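Local coordinates for protein alpha-1,2-mannosidase (PDB 2WW2) that hydrolyses alpha-mannosides with inversion of configuration, as a calcium-dependent member of glycoside hydrolase family 92, at residues 580-585 with 629-634; 589-594 with 605-610. All coordinates share one frame; numbering follows the deposited sequence.

Contact 1. Residues 580-585 with 629-634; sequences YAHGNQ and GQTSAW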
ATOM      1  N   TYR A 580      11.147  -5.436   0.648  1.00 32.07           N
ATOM      2  CA  TYR A 580      12.005  -6.602   0.895  1.00 30.27           C
ATOM      3  C   TYR A 580      11.217  -7.693   1.613  1.00 28.45           C
ATOM      4  O   TYR A 580      10.788  -7.506   2.749  1.00 28.88           O
ATOM      5  CB  TYR A 580      13.261  -6.235   1.695  1.00 30.40           C
ATOM      6  CG  TYR A 580      14.097  -7.450   2.062  1.00 30.26           C
ATOM      7  CD1 TYR A 580      14.433  -8.406   1.099  1.00 30.98           C
ATOM      8  CD2 TYR A 580      14.542  -7.645   3.370  1.00 29.44           C
ATOM      9  CE1 TYR A 580      15.204  -9.536   1.432  1.00 30.41           C
ATOM     10  CE2 TYR A 580      15.301  -8.758   3.710  1.00 29.11           C
ATOM     11  CZ  TYR A 580      15.629  -9.699   2.743  1.00 29.36           C
ATOM     12  OH  TYR A 580      16.373 -10.800   3.090  1.00 26.99           O
ATOM     13  N   ALA A 581      11.008  -8.826   0.954  1.00 25.74           N
ATOM     14  CA  ALA A 581      10.219  -9.883   1.568  1.00 23.55           C
ATOM     15  C   ALA A 581      11.147 -10.859   2.277  1.00 21.81           C
ATOM     16  O   ALA A 581      11.378 -11.968   1.802  1.00 20.76           O
ATOM     17  CB  ALA A 581       9.373 -10.604   0.519  1.00 23.86           C
ATOM     18  N   HIS A 582      11.693 -10.437   3.408  1.00 20.26           N
ATOM     19  CA  HIS A 582      12.643 -11.283   4.119  1.00 18.81           C
ATOM     20  C   HIS A 582      12.012 -12.649   4.423  1.00 18.19           C
ATOM     21  O   HIS A 582      10.943 -12.739   5.016  1.00 17.82           O
ATOM     22  CB  HIS A 582      13.140 -10.620   5.406  1.00 18.23           C
ATOM     23  CG  HIS A 582      14.192 -11.423   6.111  1.00 16.97           C
ATOM     24  ND1 HIS A 582      15.424 -11.685   5.545  1.00 13.57           N
ATOM     25  CD2 HIS A 582      14.190 -12.047   7.317  1.00 15.05           C
ATOM     26  CE1 HIS A 582      16.143 -12.418   6.377  1.00 15.48           C
ATOM     27  NE2 HIS A 582      15.417 -12.651   7.461  1.00 14.41           N
ATOM     28  N   GLY A 583      12.677 -13.708   3.997  1.00 18.14           N
ATOM     29  CA  GLY A 583      12.143 -15.046   4.167  1.00 17.78           C
ATOM     30  C   GLY A 583      11.672 -15.631   2.851  1.00 17.92           C
ATOM     31  O   GLY A 583      11.643 -16.853   2.688  1.00 18.04           O
ATOM     32  N   ASN A 584      11.290 -14.770   1.914  1.00 16.60           N
ATOM     33  CA  ASN A 584      10.845 -15.263   0.622  1.00 16.68           C
ATOM     34  C   ASN A 584      12.019 -15.962  -0.063  1.00 16.13           C
ATOM     35  O   ASN A 584      13.093 -15.379  -0.248  1.00 16.29           O
ATOM     36  CB  ASN A 584      10.236 -14.146  -0.223  1.00 16.97           C
ATOM     37  CG  ASN A 584       9.520 -14.670  -1.473  1.00 19.48           C
ATOM     38  OD1 ASN A 584       8.288 -14.586  -1.600  1.00 22.21           O
ATOM     39  ND2 ASN A 584      10.294 -15.193  -2.404  1.00 22.69           N
ATOM     40  N   GLN A 585      11.818 -17.230  -0.395  1.00 15.38           N
ATOM     41  CA  GLN A 585      12.926 -18.120  -0.757  1.00 14.96           C
ATOM     42  C   GLN A 585      13.868 -17.596  -1.854  1.00 14.00           C
ATOM     43  O   GLN A 585      15.085 -17.554  -1.651  1.00 14.09           O
ATOM     44  CB  GLN A 585      12.394 -19.532  -1.078  1.00 15.25           C
ATOM     45  CG  GLN A 585      11.999 -20.365   0.168  1.00 17.55           C
ATOM     46  CD  GLN A 585      10.653 -19.953   0.781  1.00 20.03           C
ATOM     47  OE1 GLN A 585       9.944 -19.098   0.256  1.00 21.45           O
ATOM     48  NE2 GLN A 585      10.304 -20.571   1.892  1.00 23.22           N
ATOM     49  N   GLY A 629       9.683 -18.843  10.016  1.00 15.51           N
ATOM     50  CA  GLY A 629      10.628 -19.700  10.724  1.00 15.70           C
ATOM     51  C   GLY A 629      11.693 -20.274   9.811  1.00 15.40           C
ATOM     52  O   GLY A 629      12.723 -20.744  10.295  1.00 15.63           O
ATOM     53  N   GLN A 630      11.465 -20.198   8.493  1.00 15.44           N
ATOM     54  CA  GLN A 630      12.362 -20.829   7.513  1.00 15.15           C
ATOM     55  C   GLN A 630      13.739 -20.175   7.423  1.00 14.91           C
ATOM     56  O   GLN A 630      14.649 -20.732   6.823  1.00 15.06           O
ATOM     57  CB  GLN A 630      11.718 -20.939   6.117  1.00 15.31           C
ATOM     58  CG  GLN A 630      11.570 -19.641   5.316  1.00 15.66           C
ATOM     59  CD  GLN A 630      10.287 -18.880   5.641  1.00 17.34           C
ATOM     60  OE1 GLN A 630       9.610 -19.166   6.641  1.00 16.77           O
ATOM     61  NE2 GLN A 630       9.949 -17.898   4.800  1.00 16.00           N
ATOM     62  N   THR A 631      13.900 -19.014   8.048  1.00 13.81           N
ATOM     63  CA  THR A 631      15.170 -18.324   8.013  1.00 13.23           C
ATOM     64  C   THR A 631      16.080 -18.691   9.207  1.00 12.37           C
ATOM     65  O   THR A 631      17.067 -18.026   9.436  1.00 11.99           O
ATOM     66  CB  THR A 631      14.982 -16.805   7.989  1.00 13.58           C
ATOM     67  OG1 THR A 631      14.441 -16.390   9.248  1.00 13.26           O
ATOM     68  CG2 THR A 631      14.035 -16.390   6.845  1.00 14.37           C
ATOM     69  N   SER A 632      15.760 -19.748   9.948  1.00 12.13           N
ATOM     70  CA  SER A 632      16.598 -20.134  11.106  1.00 11.90           C
ATOM     71  C   SER A 632      18.092 -20.319  10.741  1.00 10.73           C
ATOM     72  O   SER A 632      18.964 -19.747  11.374  1.00  9.63           O
ATOM     73  CB  SER A 632      16.035 -21.386  11.801  1.00 12.72           C
ATOM     74  OG  SER A 632      16.174 -22.551  10.973  1.00 17.63           O
ATOM     75  N   ALA A 633      18.384 -21.077   9.693  1.00 10.16           N
ATOM     76  CA  ALA A 633      19.775 -21.297   9.285  1.00  9.85           C
ATOM     77  C   ALA A 633      20.382 -20.035   8.666  1.00  9.10           C
ATOM     78  O   ALA A 633      21.593 -19.768   8.796  1.00  8.78           O
ATOM     79  CB  ALA A 633      19.845 -22.460   8.289  1.00  9.24           C
ATOM     80  N   TRP A 634      19.532 -19.259   7.997  1.00  8.90           N
ATOM     81  CA  TRP A 634      19.945 -17.981   7.439  1.00  9.08           C
ATOM     82  C   TRP A 634      20.476 -17.094   8.576  1.00  9.07           C
ATOM     83  O   TRP A 634      21.520 -16.440   8.461  1.00  8.63           O
ATOM     84  CB  TRP A 634      18.757 -17.305   6.740  1.00  9.57           C
ATOM     85  CG  TRP A 634      19.101 -16.023   6.034  1.00 10.06           C
ATOM     86  CD1 TRP A 634      19.356 -15.867   4.697  1.00 12.52           C
ATOM     87  CD2 TRP A 634      19.225 -14.720   6.621  1.00 10.08           C
ATOM     88  NE1 TRP A 634      19.629 -14.547   4.420  1.00 13.11           N
ATOM     89  CE2 TRP A 634      19.549 -13.823   5.581  1.00 11.38           C
ATOM     90  CE3 TRP A 634      19.068 -14.219   7.920  1.00  9.39           C
ATOM     91  CZ2 TRP A 634      19.737 -12.454   5.802  1.00 12.57           C
ATOM     92  CZ3 TRP A 634      19.273 -12.866   8.136  1.00 10.93           C
ATOM     93  CH2 TRP A 634      19.593 -12.000   7.088  1.00  9.87           C
TER

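Contact 2. Residues 589-594 with 605-610; sequences HAIYLY and YHLRNV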
ATOM      1  N   HIS A 589      19.064 -15.060  -0.454  1.00 13.15           N
ATOM      2  CA  HIS A 589      20.488 -14.789  -0.695  1.00 12.82           C
ATOM      3  C   HIS A 589      20.757 -13.353  -1.147  1.00 12.44           C
ATOM      4  O   HIS A 589      21.906 -12.937  -1.233  1.00 12.14           O
ATOM      5  CB  HIS A 589      20.991 -15.714  -1.796  1.00 12.68           C
ATOM      6  CG  HIS A 589      20.478 -15.342  -3.153  1.00 13.21           C
ATOM      7  ND1 HIS A 589      19.164 -15.523  -3.527  1.00 16.38           N
ATOM      8  CD2 HIS A 589      21.091 -14.758  -4.209  1.00 13.04           C
ATOM      9  CE1 HIS A 589      18.991 -15.082  -4.763  1.00 14.49           C
ATOM     10  NE2 HIS A 589      20.146 -14.610  -5.197  1.00 14.80           N
ATOM     11  N   ALA A 590      19.705 -12.587  -1.438  1.00 11.93           N
ATOM     12  CA  ALA A 590      19.895 -11.363  -2.234  1.00 11.44           C
ATOM     13  C   ALA A 590      20.736 -10.282  -1.551  1.00 10.95           C
ATOM     14  O   ALA A 590      21.484  -9.562  -2.213  1.00  9.91           O
ATOM     15  CB  ALA A 590      18.549 -10.800  -2.701  1.00 10.89           C
ATOM     16  N   ILE A 591      20.627 -10.154  -0.233  1.00 10.79           N
ATOM     17  CA  ILE A 591      21.448  -9.160   0.458  1.00 11.66           C
ATOM     18  C   ILE A 591      22.943  -9.376   0.224  1.00 11.34           C
ATOM     19  O   ILE A 591      23.723  -8.419   0.243  1.00 11.93           O
ATOM     20  CB  ILE A 591      21.177  -9.119   1.971  1.00 12.04           C
ATOM     21  CG1 ILE A 591      19.856  -8.415   2.218  1.00 14.23           C
ATOM     22  CG2 ILE A 591      22.271  -8.319   2.669  1.00 14.30           C
ATOM     23  CD1 ILE A 591      19.514  -8.248   3.716  1.00 15.02           C
ATOM     24  N   TYR A 592      23.338 -10.622  -0.036  1.00 10.52           N
ATOM     25  CA  TYR A 592      24.756 -10.932  -0.220  1.00 10.03           C
ATOM     26  C   TYR A 592      25.234 -10.624  -1.629  1.00 10.31           C
ATOM     27  O   TYR A 592      26.431 -10.728  -1.898  1.00 10.64           O
ATOM     28  CB  TYR A 592      25.053 -12.403   0.108  1.00  9.11           C
ATOM     29  CG  TYR A 592      25.013 -12.689   1.601  1.00  8.92           C
ATOM     30  CD1 TYR A 592      26.149 -12.505   2.392  1.00  8.27           C
ATOM     31  CD2 TYR A 592      23.837 -13.104   2.216  1.00  9.63           C
ATOM     32  CE1 TYR A 592      26.124 -12.741   3.761  1.00  8.66           C
ATOM     33  CE2 TYR A 592      23.790 -13.335   3.599  1.00  8.36           C
ATOM     34  CZ  TYR A 592      24.945 -13.141   4.358  1.00  9.87           C
ATOM     35  OH  TYR A 592      24.925 -13.381   5.720  1.00  9.47           O
ATOM     36  N   LEU A 593      24.325 -10.252  -2.525  1.00 10.06           N
ATOM     37  CA  LEU A 593      24.711 -10.070  -3.937  1.00 10.86           C
ATOM     38  C   LEU A 593      25.632  -8.861  -4.137  1.00 11.12           C
ATOM     39  O   LEU A 593      26.381  -8.805  -5.103  1.00 11.40           O
ATOM     40  CB  LEU A 593      23.481 -10.001  -4.851  1.00 10.93           C
ATOM     41  CG  LEU A 593      22.729 -11.328  -5.035  1.00 12.22           C
ATOM     42  CD1 LEU A 593      21.396 -11.129  -5.794  1.00 11.92           C
ATOM     43  CD2 LEU A 593      23.594 -12.318  -5.766  1.00 12.39           C
ATOM     44  N   TYR A 594      25.591  -7.892  -3.230  1.00 11.50           N
ATOM     45  CA  TYR A 594      26.523  -6.768  -3.339  1.00 11.61           C
ATOM     46  C   TYR A 594      27.983  -7.233  -3.315  1.00 11.63           C
ATOM     47  O   TYR A 594      28.842  -6.528  -3.826  1.00 12.22           O
ATOM     48  CB  TYR A 594      26.326  -5.755  -2.237  1.00 11.54           C
ATOM     49  CG  TYR A 594      24.983  -5.034  -2.207  1.00 12.55           C
ATOM     50  CD1 TYR A 594      24.718  -3.963  -3.062  1.00 13.52           C
ATOM     51  CD2 TYR A 594      24.022  -5.372  -1.266  1.00 12.85           C
ATOM     52  CE1 TYR A 594      23.513  -3.268  -2.993  1.00 12.68           C
ATOM     53  CE2 TYR A 594      22.798  -4.693  -1.195  1.00 13.87           C
ATOM     54  CZ  TYR A 594      22.554  -3.648  -2.058  1.00 15.68           C
ATOM     55  OH  TYR A 594      21.354  -2.971  -1.974  1.00 15.26           O
ATOM     56  N   TYR A 605      25.910  -3.435   5.749  1.00 12.26           N
ATOM     57  CA  TYR A 605      24.911  -2.574   6.384  1.00 12.89           C
ATOM     58  C   TYR A 605      23.546  -3.253   6.473  1.00 13.13           C
ATOM     59  O   TYR A 605      22.959  -3.330   7.555  1.00 13.30           O
ATOM     60  CB  TYR A 605      24.759  -1.233   5.654  1.00 13.41           C
ATOM     61  CG  TYR A 605      23.620  -0.427   6.216  1.00 15.26           C
ATOM     62  CD1 TYR A 605      23.775   0.303   7.392  1.00 17.26           C
ATOM     63  CD2 TYR A 605      22.373  -0.446   5.611  1.00 18.22           C
ATOM     64  CE1 TYR A 605      22.720   1.035   7.932  1.00 21.89           C
ATOM     65  CE2 TYR A 605      21.306   0.271   6.144  1.00 21.53           C
ATOM     66  CZ  TYR A 605      21.486   1.005   7.300  1.00 23.33           C
ATOM     67  OH  TYR A 605      20.421   1.712   7.816  1.00 27.27           O
ATOM     68  N   HIS A 606      23.041  -3.721   5.337  1.00 12.76           N
ATOM     69  CA  HIS A 606      21.686  -4.268   5.265  1.00 13.63           C
ATOM     70  C   HIS A 606      21.509  -5.556   6.048  1.00 13.37           C
ATOM     71  O   HIS A 606      20.482  -5.771   6.694  1.00 13.54           O
ATOM     72  CB  HIS A 606      21.261  -4.475   3.815  1.00 13.75           C
ATOM     73  CG  HIS A 606      21.027  -3.191   3.082  1.00 16.63           C
ATOM     74  ND1 HIS A 606      20.035  -2.304   3.442  1.00 16.91           N
ATOM     75  CD2 HIS A 606      21.664  -2.637   2.020  1.00 16.79           C
ATOM     76  CE1 HIS A 606      20.069  -1.259   2.632  1.00 18.28           C
ATOM     77  NE2 HIS A 606      21.048  -1.438   1.760  1.00 17.62           N
ATOM     78  N   LEU A 607      22.511  -6.417   5.986  1.00 12.58           N
ATOM     79  CA  LEU A 607      22.499  -7.642   6.753  1.00 12.92           C
ATOM     80  C   LEU A 607      22.379  -7.330   8.250  1.00 12.22           C
ATOM     81  O   LEU A 607      21.519  -7.876   8.958  1.00 11.07           O
ATOM     82  CB  LEU A 607      23.804  -8.380   6.456  1.00 13.79           C
ATOM     83  CG  LEU A 607      23.947  -9.823   6.886  1.00 17.37           C
ATOM     84  CD1 LEU A 607      24.129  -9.825   8.391  1.00 18.93           C
ATOM     85  CD2 LEU A 607      22.737 -10.667   6.427  1.00 18.36           C
ATOM     86  N   ARG A 608      23.232  -6.444   8.746  1.00 11.16           N
ATOM     87  CA  ARG A 608      23.163  -6.119  10.164  1.00 11.11           C
ATOM     88  C   ARG A 608      21.827  -5.451  10.514  1.00 11.68           C
ATOM     89  O   ARG A 608      21.262  -5.693  11.568  1.00 11.62           O
ATOM     90  CB  ARG A 608      24.371  -5.272  10.588  1.00 11.18           C
ATOM     91  CG  ARG A 608      25.701  -6.065  10.423  1.00  9.91           C
ATOM     92  CD  ARG A 608      25.817  -7.167  11.476  1.00 11.21           C
ATOM     93  NE  ARG A 608      25.823  -6.568  12.816  1.00 10.61           N
ATOM     94  CZ  ARG A 608      26.903  -6.023  13.372  1.00 11.16           C
ATOM     95  NH1 ARG A 608      28.060  -6.024  12.725  1.00  8.74           N
ATOM     96  NH2 ARG A 608      26.832  -5.469  14.577  1.00 11.62           N
ATOM     97  N   ASN A 609      21.300  -4.649   9.600  1.00 11.85           N
ATOM     98  CA  ASN A 609      20.002  -4.002   9.821  1.00 12.19           C
ATOM     99  C   ASN A 609      18.878  -5.056   9.938  1.00 11.62           C
ATOM    100  O   ASN A 609      18.072  -5.020  10.874  1.00 10.90           O
ATOM    101  CB  ASN A 609      19.737  -3.011   8.687  1.00 13.28           C
ATOM    102  CG  ASN A 609      18.716  -1.963   9.045  1.00 17.35           C
ATOM    103  OD1 ASN A 609      18.655  -1.478  10.177  1.00 20.41           O
ATOM    104  ND2 ASN A 609      17.909  -1.586   8.064  1.00 21.73           N
ATOM    105  N   VAL A 610      18.858  -6.017   9.019  1.00 10.55           N
ATOM    106  CA  VAL A 610      17.876  -7.109   9.071  1.00 10.79           C
ATOM    107  C   VAL A 610      17.993  -7.929  10.377  1.00 11.05           C
ATOM    108  O   VAL A 610      17.003  -8.210  11.036  1.00 10.75           O
ATOM    109  CB  VAL A 610      17.985  -8.037   7.828  1.00 10.67           C
ATOM    110  CG1 VAL A 610      17.230  -9.350   8.059  1.00 12.14           C
ATOM    111  CG2 VAL A 610      17.442  -7.321   6.562  1.00 12.31           C
TER

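Contact 1. Residues 580-585 with 629-634
H582 and W634 both carry CG anti to the backbone N (chi1 -176° and -175°), and their rings come at each other from opposite directions. They meet as a T-shaped pair: the imidazole edge points at the six-membered ring of the indole, with CE1 of H582 3.5 Å from CH2 of W634. Both imidazole nitrogens are held, ND1 of H582 at 2.8 Å from OH of Y580 and NE2 by Y615, while NE1 of W634 bonds O of Q588. Y615 also bonds OG1 of T631, shared with the sodium ligand D627, while methyl CG2 of T631 lies 3.5 Å from CA of G583. G583 sits in a type II turn running from A581 to N584; a CB there would crowd the Q630 amide. Bent at chi2, Q630 brings NE2 to 2.9 Å from O of G583. The bond is nearly straight at the hydrogen (165°), although the donor stands above the carbonyl plane. NE2 of Q630 also donates to O of E626, OE1 of Q630 accepts from N of N628, and Q588 gives G583 O a second donor. With partners for all these buried polar atoms, beside a bound sodium ion, the rings and the amide are unlikely to turn.

Contact 2. Residues 589-594 with 605-610
I591 points its side chain at helix 600-613 and divides its two branches among H606, L607 and V610. Methyl CG2 of I591, set anti to the backbone N, lies over the helix backbone 3.8 Å from N of L607, with CB of L607 and CB of H606 just beyond. The other branch is extended (chi2 -177°), which carries CD1 of I591 one turn further along, to 3.6 Å from CG2 of V610. With both branches gone, as in an alanine here, a gap would probably open between this loop and the H606, L607 and V610 side of the helix.

L607 reaches back from the helix, and its methyl CD2 comes 3.6 Å from OH of Y592. That hydroxyl is hydrogen-bonded to S638, so the leucine packs beside a polar atom that already has its mate. H606 takes the other flank. Its ring is near parallel to that of Y594, the planes 17° apart, but the two are slid so far that they barely overlap; the centroids are 6.0 Å apart, and CD2 of H606 is 4.0 Å from CE2 of Y594. D548 fixes the tyrosine's hydroxyl.

The contact is thus almost wholly apolar packing of a helically coiled loop onto the helix that follows it, with T603 bonding the carbonyl of I591, consistent with the helical-hairpin (alpha/alpha) barrel of the family 92 catalytic domain. F551 of helix 540-551 lies against I591, Y594 and H606 on one flank, while helix 632-640 meets L607 and V610 through W634.

Both contacts are buried in the catalytic domain, and neither is a surface patch; contact 1 lies nearer the middle of the chain, its centre about 11 Å from the chain's centre against about 21 Å for contact 2. They use two parts of the same long loop between helices 565-577 and 600-613, and they touch directly: CH2 of W634 is 3.5 Å from CD2 of L607, and CE1 of H582 is 3.7 Å from CG1 of V610. Helix 600-613 is itself half of contact 2, and through L607 and V610 it also packs on contact 1. Their chemistry differs with place: hydrogen bonds and rings near a bound sodium ion in contact 1, aliphatic branches, tyrosines and H606 between a loop and a helix in contact 2.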